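Local atomic coordinates of allantoicase (Saccharomyces cerevisiae, PDB entry 1O59), a protein that catalyses the hydrolysis of allantoate to (S)-ureidoglycolate and urea, letting yeast draw on purines as a secondary nitrogen source. Residues V261-R266 with V334-L339; E272-D277 with I350-Y355. All blocks are in the same frame, centred on the assembly; numbering follows the deposited sequence.

Contact 1. Residues V261-R266 with V334-L339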
ATOM      1  N   VAL A 261      -9.436  -8.090  -8.845  1.00 65.98           N
ATOM      2  CA  VAL A 261     -10.440  -7.031  -8.952  1.00 65.56           C
ATOM      3  C   VAL A 261      -9.916  -5.707  -8.401  1.00 65.95           C
ATOM      4  O   VAL A 261      -9.408  -5.622  -7.279  1.00 63.61           O
ATOM      5  CB  VAL A 261     -11.738  -7.362  -8.224  1.00 65.20           C
ATOM      6  CG1 VAL A 261     -12.708  -6.196  -8.328  1.00 65.51           C
ATOM      7  CG2 VAL A 261     -12.385  -8.612  -8.806  1.00 65.59           C
ATOM      8  N   ILE A 262     -10.089  -4.657  -9.210  1.00 66.49           N
ATOM      9  CA  ILE A 262      -9.626  -3.338  -8.835  1.00 66.69           C
ATOM     10  C   ILE A 262     -10.766  -2.338  -8.805  1.00 65.86           C
ATOM     11  O   ILE A 262     -11.491  -2.212  -9.774  1.00 66.19           O
ATOM     12  CB  ILE A 262      -8.496  -2.936  -9.776  1.00 67.11           C
ATOM     13  CG1 ILE A 262      -7.250  -3.767  -9.416  1.00 68.21           C
ATOM     14  CG2 ILE A 262      -8.168  -1.441  -9.662  1.00 68.08           C
ATOM     15  CD1 ILE A 262      -6.639  -4.359 -10.616  1.00 71.39           C
ATOM     16  N   GLN A 263     -10.953  -1.672  -7.662  1.00 64.65           N
ATOM     17  CA  GLN A 263     -11.833  -0.529  -7.614  1.00 64.29           C
ATOM     18  C   GLN A 263     -11.074   0.676  -8.142  1.00 63.33           C
ATOM     19  O   GLN A 263     -10.007   1.015  -7.635  1.00 62.13           O
ATOM     20  CB  GLN A 263     -12.311  -0.245  -6.199  1.00 64.48           C
ATOM     21  CG  GLN A 263     -13.354   0.859  -6.143  1.00 65.82           C
ATOM     22  CD  GLN A 263     -14.201   0.828  -4.899  1.00 65.52           C
ATOM     23  OE1 GLN A 263     -14.562  -0.215  -4.422  1.00 69.69           O
ATOM     24  NE2 GLN A 263     -14.535   1.975  -4.399  1.00 67.34           N
ATOM     25  N   LEU A 264     -11.642   1.297  -9.168  1.00 62.92           N
ATOM     26  CA  LEU A 264     -11.108   2.497  -9.774  1.00 63.16           C
ATOM     27  C   LEU A 264     -11.275   3.675  -8.833  1.00 63.43           C
ATOM     28  O   LEU A 264     -12.133   3.664  -7.944  1.00 63.34           O
ATOM     29  CB  LEU A 264     -11.840   2.796 -11.084  1.00 63.35           C
ATOM     30  CG  LEU A 264     -11.818   1.719 -12.188  1.00 64.01           C
ATOM     31  CD1 LEU A 264     -12.583   2.201 -13.455  1.00 64.57           C
ATOM     32  CD2 LEU A 264     -10.386   1.310 -12.536  1.00 62.99           C
ATOM     33  N   GLY A 265     -10.451   4.702  -9.039  1.00 63.66           N
ATOM     34  CA  GLY A 265     -10.449   5.877  -8.178  1.00 63.60           C
ATOM     35  C   GLY A 265     -11.728   6.671  -8.271  1.00 63.88           C
ATOM     36  O   GLY A 265     -12.034   7.455  -7.381  1.00 64.45           O
ATOM     37  N   ARG A 266     -12.470   6.424  -9.345  1.00 64.45           N
ATOM     38  CA  ARG A 266     -13.684   7.131  -9.729  1.00 65.05           C
ATOM     39  C   ARG A 266     -14.496   6.158 -10.596  1.00 65.14           C
ATOM     40  O   ARG A 266     -13.934   5.315 -11.274  1.00 64.81           O
ATOM     41  CB  ARG A 266     -13.284   8.286 -10.641  1.00 65.26           C
ATOM     42  CG  ARG A 266     -13.842   9.584 -10.331  1.00 66.50           C
ATOM     43  CD  ARG A 266     -14.312  10.385 -11.544  1.00 69.15           C
ATOM     44  NE  ARG A 266     -13.384  10.707 -12.655  1.00 69.73           N
ATOM     45  CZ  ARG A 266     -12.393  11.617 -12.632  1.00 69.38           C
ATOM     46  NH1 ARG A 266     -12.027  12.241 -11.512  1.00 67.46           N
ATOM     47  NH2 ARG A 266     -11.726  11.860 -13.753  1.00 69.34           N
ATOM     48  N   VAL A 334     -18.046   2.308 -15.514  1.00 68.21           N
ATOM     49  CA  VAL A 334     -17.637   1.182 -14.689  1.00 67.50           C
ATOM     50  C   VAL A 334     -16.916   1.696 -13.459  1.00 66.64           C
ATOM     51  O   VAL A 334     -16.267   2.723 -13.500  1.00 66.67           O
ATOM     52  CB  VAL A 334     -16.753   0.160 -15.464  1.00 67.54           C
ATOM     53  CG1 VAL A 334     -17.530  -0.439 -16.650  1.00 68.03           C
ATOM     54  CG2 VAL A 334     -15.479   0.771 -15.940  1.00 67.57           C
ATOM     55  N   SER A 335     -17.055   0.953 -12.372  1.00 65.93           N
ATOM     56  CA  SER A 335     -16.518   1.301 -11.070  1.00 65.16           C
ATOM     57  C   SER A 335     -15.340   0.422 -10.693  1.00 64.63           C
ATOM     58  O   SER A 335     -14.514   0.807  -9.868  1.00 63.40           O
ATOM     59  CB  SER A 335     -17.615   1.106 -10.019  1.00 65.18           C
ATOM     60  OG  SER A 335     -18.118  -0.217 -10.083  1.00 64.36           O
ATOM     61  N   HIS A 336     -15.328  -0.782 -11.260  1.00 64.78           N
ATOM     62  CA  HIS A 336     -14.327  -1.807 -10.991  1.00 64.73           C
ATOM     63  C   HIS A 336     -13.872  -2.408 -12.295  1.00 65.09           C
ATOM     64  O   HIS A 336     -14.625  -2.403 -13.277  1.00 65.52           O
ATOM     65  CB  HIS A 336     -14.942  -2.912 -10.143  1.00 64.76           C
ATOM     66  CG  HIS A 336     -15.358  -2.454  -8.786  1.00 63.40           C
ATOM     67  ND1 HIS A 336     -16.453  -1.659  -8.586  1.00 62.71           N
ATOM     68  CD2 HIS A 336     -14.791  -2.632  -7.569  1.00 64.18           C
ATOM     69  CE1 HIS A 336     -16.564  -1.388  -7.297  1.00 64.64           C
ATOM     70  NE2 HIS A 336     -15.564  -1.964  -6.658  1.00 62.95           N
ATOM     71  N   VAL A 337     -12.632  -2.896 -12.310  1.00 64.91           N
ATOM     72  CA  VAL A 337     -12.136  -3.728 -13.396  1.00 64.45           C
ATOM     73  C   VAL A 337     -11.618  -5.059 -12.843  1.00 64.08           C
ATOM     74  O   VAL A 337     -11.193  -5.156 -11.706  1.00 63.33           O
ATOM     75  CB  VAL A 337     -11.043  -3.017 -14.254  1.00 64.88           C
ATOM     76  CG1 VAL A 337     -11.591  -1.744 -14.870  1.00 64.23           C
ATOM     77  CG2 VAL A 337      -9.773  -2.715 -13.450  1.00 66.07           C
ATOM     78  N   LYS A 338     -11.690  -6.098 -13.662  1.00 64.37           N
ATOM     79  CA  LYS A 338     -11.172  -7.418 -13.289  1.00 64.29           C
ATOM     80  C   LYS A 338     -10.143  -7.763 -14.330  1.00 64.25           C
ATOM     81  O   LYS A 338     -10.429  -7.741 -15.506  1.00 63.33           O
ATOM     82  CB  LYS A 338     -12.314  -8.468 -13.236  1.00 63.75           C
ATOM     83  CG  LYS A 338     -11.884  -9.910 -12.927  1.00 63.86           C
ATOM     84  CD  LYS A 338     -13.070 -10.843 -12.412  1.00 63.48           C
ATOM     85  CE  LYS A 338     -14.106 -11.201 -13.456  1.00 61.53           C
ATOM     86  NZ  LYS A 338     -15.432 -11.538 -12.846  1.00 61.26           N
ATOM     87  N   LEU A 339      -8.931  -8.053 -13.884  1.00 65.45           N
ATOM     88  CA  LEU A 339      -7.860  -8.486 -14.767  1.00 65.90           C
ATOM     89  C   LEU A 339      -7.753  -9.976 -14.555  1.00 65.65           C
ATOM     90  O   LEU A 339      -7.708 -10.427 -13.432  1.00 65.95           O
ATOM     91  CB  LEU A 339      -6.536  -7.781 -14.415  1.00 66.05           C
ATOM     92  CG  LEU A 339      -5.249  -8.433 -14.964  1.00 66.53           C
ATOM     93  CD1 LEU A 339      -5.183  -8.384 -16.513  1.00 66.42           C
ATOM     94  CD2 LEU A 339      -3.995  -7.769 -14.327  1.00 67.00           C
TER
HETATM   95  O   HOH W   1     -14.883   3.267  -8.499  1.00 46.68           O
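Gln263 and His336 form a non-hydrogen-bonded antiparallel pair, the glutamine crossing the imidazole at a slant. Its CB lies 3.7 Å from His336 CD2. With CG anti to the backbone N (chi1 -174°) the extended chain brings CG 3.6 Å from His336 NE2. At the tip, OE1 takes a weak, bent bond from His336 NE2 (3.0 Å, 129° at the hydrogen), the amide plane turned 68° from the ring; Lys33 is that oxygen's stronger partner. The ring's ND1 and Ser335 OG share a 2.7 Å hydrogen bond in the ring plane, which would help hold the ring's rotation. A leucine in place of His336 would probably take the weak NE2 bond from Gln263 OE1 and the ring nitrogen from Ser335 OG, leaving that hydroxyl to Cys294 and Lys296. Just past the strand, Leu264 spreads its methyls on the side of Ile262 and Val337, CD1 toward Val334 CG2 and CD2 against Val337 CG1 at 4.0 Å. Ile262 and Val337 exchange two backbone bonds, and Leu264 N reaches Ser335 O, which a water also links to Leu264 O. Ser335 and His336 together face Cys294, a classic beta bulge where strand 336-342 enters the five-stranded antiparallel sheet.

Contact 2. Residues E272-D277 with I350-Y355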
ATOM      1  N   GLU A 272     -10.223   5.247 -22.457  1.00 66.04           N
ATOM      2  CA  GLU A 272      -9.405   5.495 -23.632  1.00 67.25           C
ATOM      3  C   GLU A 272      -8.534   4.291 -24.012  1.00 67.07           C
ATOM      4  O   GLU A 272      -8.412   3.923 -25.169  1.00 66.07           O
ATOM      5  CB  GLU A 272      -8.487   6.679 -23.328  1.00 67.75           C
ATOM      6  CG  GLU A 272      -8.390   7.683 -24.458  1.00 72.35           C
ATOM      7  CD  GLU A 272      -7.145   7.516 -25.293  1.00 76.85           C
ATOM      8  OE1 GLU A 272      -6.018   7.542 -24.692  1.00 77.71           O
ATOM      9  OE2 GLU A 272      -7.330   7.391 -26.548  1.00 78.52           O
ATOM     10  N   LYS A 273      -7.939   3.681 -22.996  1.00 67.67           N
ATOM     11  CA  LYS A 273      -6.728   2.915 -23.162  1.00 67.95           C
ATOM     12  C   LYS A 273      -6.516   2.083 -21.911  1.00 67.43           C
ATOM     13  O   LYS A 273      -6.557   2.605 -20.794  1.00 67.39           O
ATOM     14  CB  LYS A 273      -5.563   3.894 -23.313  1.00 68.10           C
ATOM     15  CG  LYS A 273      -4.457   3.445 -24.215  1.00 69.12           C
ATOM     16  CD  LYS A 273      -3.117   4.120 -23.810  1.00 69.61           C
ATOM     17  CE  LYS A 273      -3.013   5.640 -24.080  0.65 70.19           C
ATOM     18  NZ  LYS A 273      -2.290   6.362 -22.959  0.65 67.92           N
ATOM     19  N   ILE A 274      -6.306   0.787 -22.099  1.00 67.24           N
ATOM     20  CA  ILE A 274      -5.869  -0.082 -21.015  1.00 66.91           C
ATOM     21  C   ILE A 274      -4.472  -0.643 -21.318  1.00 66.91           C
ATOM     22  O   ILE A 274      -4.169  -1.049 -22.426  1.00 66.18           O
ATOM     23  CB  ILE A 274      -6.896  -1.175 -20.733  1.00 66.63           C
ATOM     24  CG1 ILE A 274      -8.208  -0.518 -20.272  1.00 67.06           C
ATOM     25  CG2 ILE A 274      -6.361  -2.120 -19.672  1.00 67.34           C
ATOM     26  CD1 ILE A 274      -9.334  -1.481 -19.850  1.00 66.52           C
ATOM     27  N   ILE A 275      -3.620  -0.606 -20.304  1.00 67.52           N
ATOM     28  CA  ILE A 275      -2.242  -1.081 -20.410  1.00 67.89           C
ATOM     29  C   ILE A 275      -1.981  -2.195 -19.393  1.00 67.26           C
ATOM     30  O   ILE A 275      -2.185  -2.018 -18.206  1.00 67.52           O
ATOM     31  CB  ILE A 275      -1.238   0.074 -20.191  1.00 67.73           C
ATOM     32  CG1 ILE A 275      -1.568   1.264 -21.101  1.00 67.54           C
ATOM     33  CG2 ILE A 275       0.182  -0.429 -20.437  1.00 68.79           C
ATOM     34  CD1 ILE A 275      -0.617   2.443 -20.894  1.00 68.04           C
ATOM     35  N   VAL A 276      -1.535  -3.338 -19.887  1.00 67.01           N
ATOM     36  CA  VAL A 276      -1.123  -4.447 -19.044  1.00 66.62           C
ATOM     37  C   VAL A 276       0.379  -4.661 -19.262  1.00 66.30           C
ATOM     38  O   VAL A 276       0.841  -4.932 -20.382  1.00 65.40           O
ATOM     39  CB  VAL A 276      -1.942  -5.687 -19.369  1.00 66.63           C
ATOM     40  CG1 VAL A 276      -1.543  -6.850 -18.519  1.00 66.98           C
ATOM     41  CG2 VAL A 276      -3.384  -5.404 -19.149  1.00 67.55           C
ATOM     42  N   ASP A 277       1.123  -4.506 -18.169  1.00 66.23           N
ATOM     43  CA  ASP A 277       2.575  -4.480 -18.186  1.00 65.98           C
ATOM     44  C   ASP A 277       3.166  -5.689 -17.488  1.00 65.35           C
ATOM     45  O   ASP A 277       2.949  -5.897 -16.288  1.00 66.10           O
ATOM     46  CB  ASP A 277       3.034  -3.215 -17.478  1.00 66.22           C
ATOM     47  CG  ASP A 277       4.499  -2.922 -17.667  1.00 67.54           C
ATOM     48  OD1 ASP A 277       5.270  -3.699 -18.313  1.00 68.51           O
ATOM     49  OD2 ASP A 277       4.946  -1.858 -17.221  1.00 71.34           O
ATOM     50  N   ILE A 350      -1.270  -2.604 -14.084  1.00 63.78           N
ATOM     51  CA  ILE A 350      -2.393  -2.287 -14.968  1.00 63.86           C
ATOM     52  C   ILE A 350      -2.793  -0.804 -14.877  1.00 63.17           C
ATOM     53  O   ILE A 350      -2.830  -0.181 -13.802  1.00 61.56           O
ATOM     54  CB  ILE A 350      -3.606  -3.252 -14.767  1.00 64.46           C
ATOM     55  CG1 ILE A 350      -4.664  -2.973 -15.857  1.00 64.85           C
ATOM     56  CG2 ILE A 350      -4.232  -3.127 -13.367  1.00 65.23           C
ATOM     57  CD1 ILE A 350      -5.759  -4.007 -15.914  1.00 63.75           C
ATOM     58  N   ARG A 351      -3.024  -0.240 -16.052  1.00 63.40           N
ATOM     59  CA  ARG A 351      -3.311   1.172 -16.192  1.00 63.82           C
ATOM     60  C   ARG A 351      -4.586   1.228 -16.944  1.00 63.79           C
ATOM     61  O   ARG A 351      -4.724   0.521 -17.929  1.00 64.96           O
ATOM     62  CB  ARG A 351      -2.236   1.925 -16.997  1.00 63.92           C
ATOM     63  CG  ARG A 351      -0.822   1.597 -16.639  1.00 63.91           C
ATOM     64  CD  ARG A 351      -0.521   1.809 -15.193  1.00 64.43           C
ATOM     65  NE  ARG A 351       0.893   1.895 -14.934  1.00 64.43           N
ATOM     66  CZ  ARG A 351       1.431   2.039 -13.735  1.00 66.36           C
ATOM     67  NH1 ARG A 351       0.657   2.102 -12.653  1.00 67.49           N
ATOM     68  NH2 ARG A 351       2.759   2.124 -13.626  1.00 67.07           N
ATOM     69  N   VAL A 352      -5.501   2.061 -16.478  1.00 63.65           N
ATOM     70  CA  VAL A 352      -6.788   2.262 -17.116  1.00 63.85           C
ATOM     71  C   VAL A 352      -6.955   3.753 -17.322  1.00 63.86           C
ATOM     72  O   VAL A 352      -7.417   4.483 -16.430  1.00 64.13           O
ATOM     73  CB  VAL A 352      -7.934   1.701 -16.252  1.00 63.87           C
ATOM     74  CG1 VAL A 352      -9.249   1.859 -16.948  1.00 64.59           C
ATOM     75  CG2 VAL A 352      -7.672   0.221 -15.925  1.00 64.15           C
ATOM     76  N   TRP A 353      -6.554   4.203 -18.502  1.00 63.58           N
ATOM     77  CA  TRP A 353      -6.653   5.611 -18.847  1.00 63.62           C
ATOM     78  C   TRP A 353      -8.031   6.002 -19.401  1.00 63.14           C
ATOM     79  O   TRP A 353      -8.551   5.382 -20.315  1.00 62.92           O
ATOM     80  CB  TRP A 353      -5.583   5.976 -19.844  1.00 63.70           C
ATOM     81  CG  TRP A 353      -4.208   6.030 -19.260  1.00 64.09           C
ATOM     82  CD1 TRP A 353      -3.287   5.046 -19.260  1.00 63.92           C
ATOM     83  CD2 TRP A 353      -3.587   7.165 -18.642  1.00 63.98           C
ATOM     84  NE1 TRP A 353      -2.130   5.478 -18.658  1.00 64.99           N
ATOM     85  CE2 TRP A 353      -2.285   6.788 -18.289  1.00 64.17           C
ATOM     86  CE3 TRP A 353      -4.002   8.459 -18.357  1.00 63.74           C
ATOM     87  CZ2 TRP A 353      -1.409   7.647 -17.650  1.00 63.61           C
ATOM     88  CZ3 TRP A 353      -3.132   9.313 -17.719  1.00 64.27           C
ATOM     89  CH2 TRP A 353      -1.848   8.905 -17.383  1.00 63.54           C
ATOM     90  N   GLY A 354      -8.589   7.057 -18.825  1.00 62.65           N
ATOM     91  CA  GLY A 354      -9.911   7.532 -19.155  1.00 62.50           C
ATOM     92  C   GLY A 354     -10.284   8.657 -18.218  1.00 62.05           C
ATOM     93  O   GLY A 354      -9.425   9.276 -17.605  1.00 62.52           O
ATOM     94  N   TYR A 355     -11.568   8.897 -18.071  1.00 61.48           N
ATOM     95  CA  TYR A 355     -12.030   9.949 -17.173  1.00 61.53           C
ATOM     96  C   TYR A 355     -13.399   9.547 -16.642  1.00 61.29           C
ATOM     97  O   TYR A 355     -13.963   8.538 -17.071  1.00 60.52           O
ATOM     98  CB  TYR A 355     -12.076  11.310 -17.899  1.00 61.39           C
ATOM     99  CG  TYR A 355     -13.269  11.496 -18.809  1.00 61.19           C
ATOM    100  CD1 TYR A 355     -13.173  11.385 -20.202  1.00 61.37           C
ATOM    101  CD2 TYR A 355     -14.512  11.803 -18.266  1.00 63.57           C
ATOM    102  CE1 TYR A 355     -14.331  11.574 -21.033  1.00 62.27           C
ATOM    103  CE2 TYR A 355     -15.650  11.994 -19.058  1.00 63.48           C
ATOM    104  CZ  TYR A 355     -15.579  11.876 -20.429  1.00 62.47           C
ATOM    105  OH  TYR A 355     -16.781  12.092 -21.095  1.00 61.04           O
ATOM    106  OXT TYR A 355     -13.950  10.243 -15.802  1.00 61.38           O
TER
HETATM  107  O   HOH W   2       3.690   0.951 -16.751  1.00 51.57           O
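Lys273 and Trp353 form a hydrogen-bonded antiparallel pair whose side chains run side by side. In one of two modelled lysine conformers NZ sits over one face of the indole, displaced toward its rim, 4.2 Å from the centroid of the five-membered ring and 17° off its normal, a cation-pi contact that is therefore provisional. Trp353 CG is turned to the backbone N side (chi1 -73°), with the indole beside the Lys273 chain. Packing on the same face of the sheet continues with Ile275, whose CD1 meets the indole obliquely, 4.1 Å from Trp353 CD1, while its CB rests against Arg351 CB at 3.8 Å. On the other face the side chains that meet each other are aliphatic: Ile350 CD1 reaches across to both Ile274 CG2 and Val276 CG2, each 4.2 Å away, and Ile274 CG1 touches Val352 CG1.

Among polar links, Ile275 and Arg351 trade two backbone bonds, that from Ile275 N to Arg351 O being nearly straight at 172°. Arg351's guanidinium turns away to Leu235 O, with a weak water link to Asp277 OD2; Glu272 OE2 pairs with Arg329. At the far end Trp353 O is gripped twice, by Glu272 N at 2.7 Å and by Lys273 N at 3.2 Å. Two successive residues thus face a single tryptophan, a classic beta bulge within the antiparallel pairing of strands 270-277 and 346-354.

Both contacts are mostly buried antiparallel strand pairings, about 11 Å apart between centres, in the second allantoicase repeat, but in different sheets. Strand 258-263 leads to 270-277 and strand 336-342 to 346-354, so each chain excursion contributes one strand to either pairing. The apolar faces meet between the sheets: Ile262 CD1 lies 3.9 Å from Ile350 CG2, and Leu339 packs on the same isoleucine. Polar chemistry occupies the other faces: in contact 1 an imidazole joined to a serine hydroxyl and, weakly, to an amide that also meets Lys33; in contact 2 a lysine provisionally over an indole, with Arg351 further along the same face, its guanidinium turned outward. At the more exposed end, Arg266 NE lies 3.2 Å from Tyr355 OXT, a probable hydrogen bond.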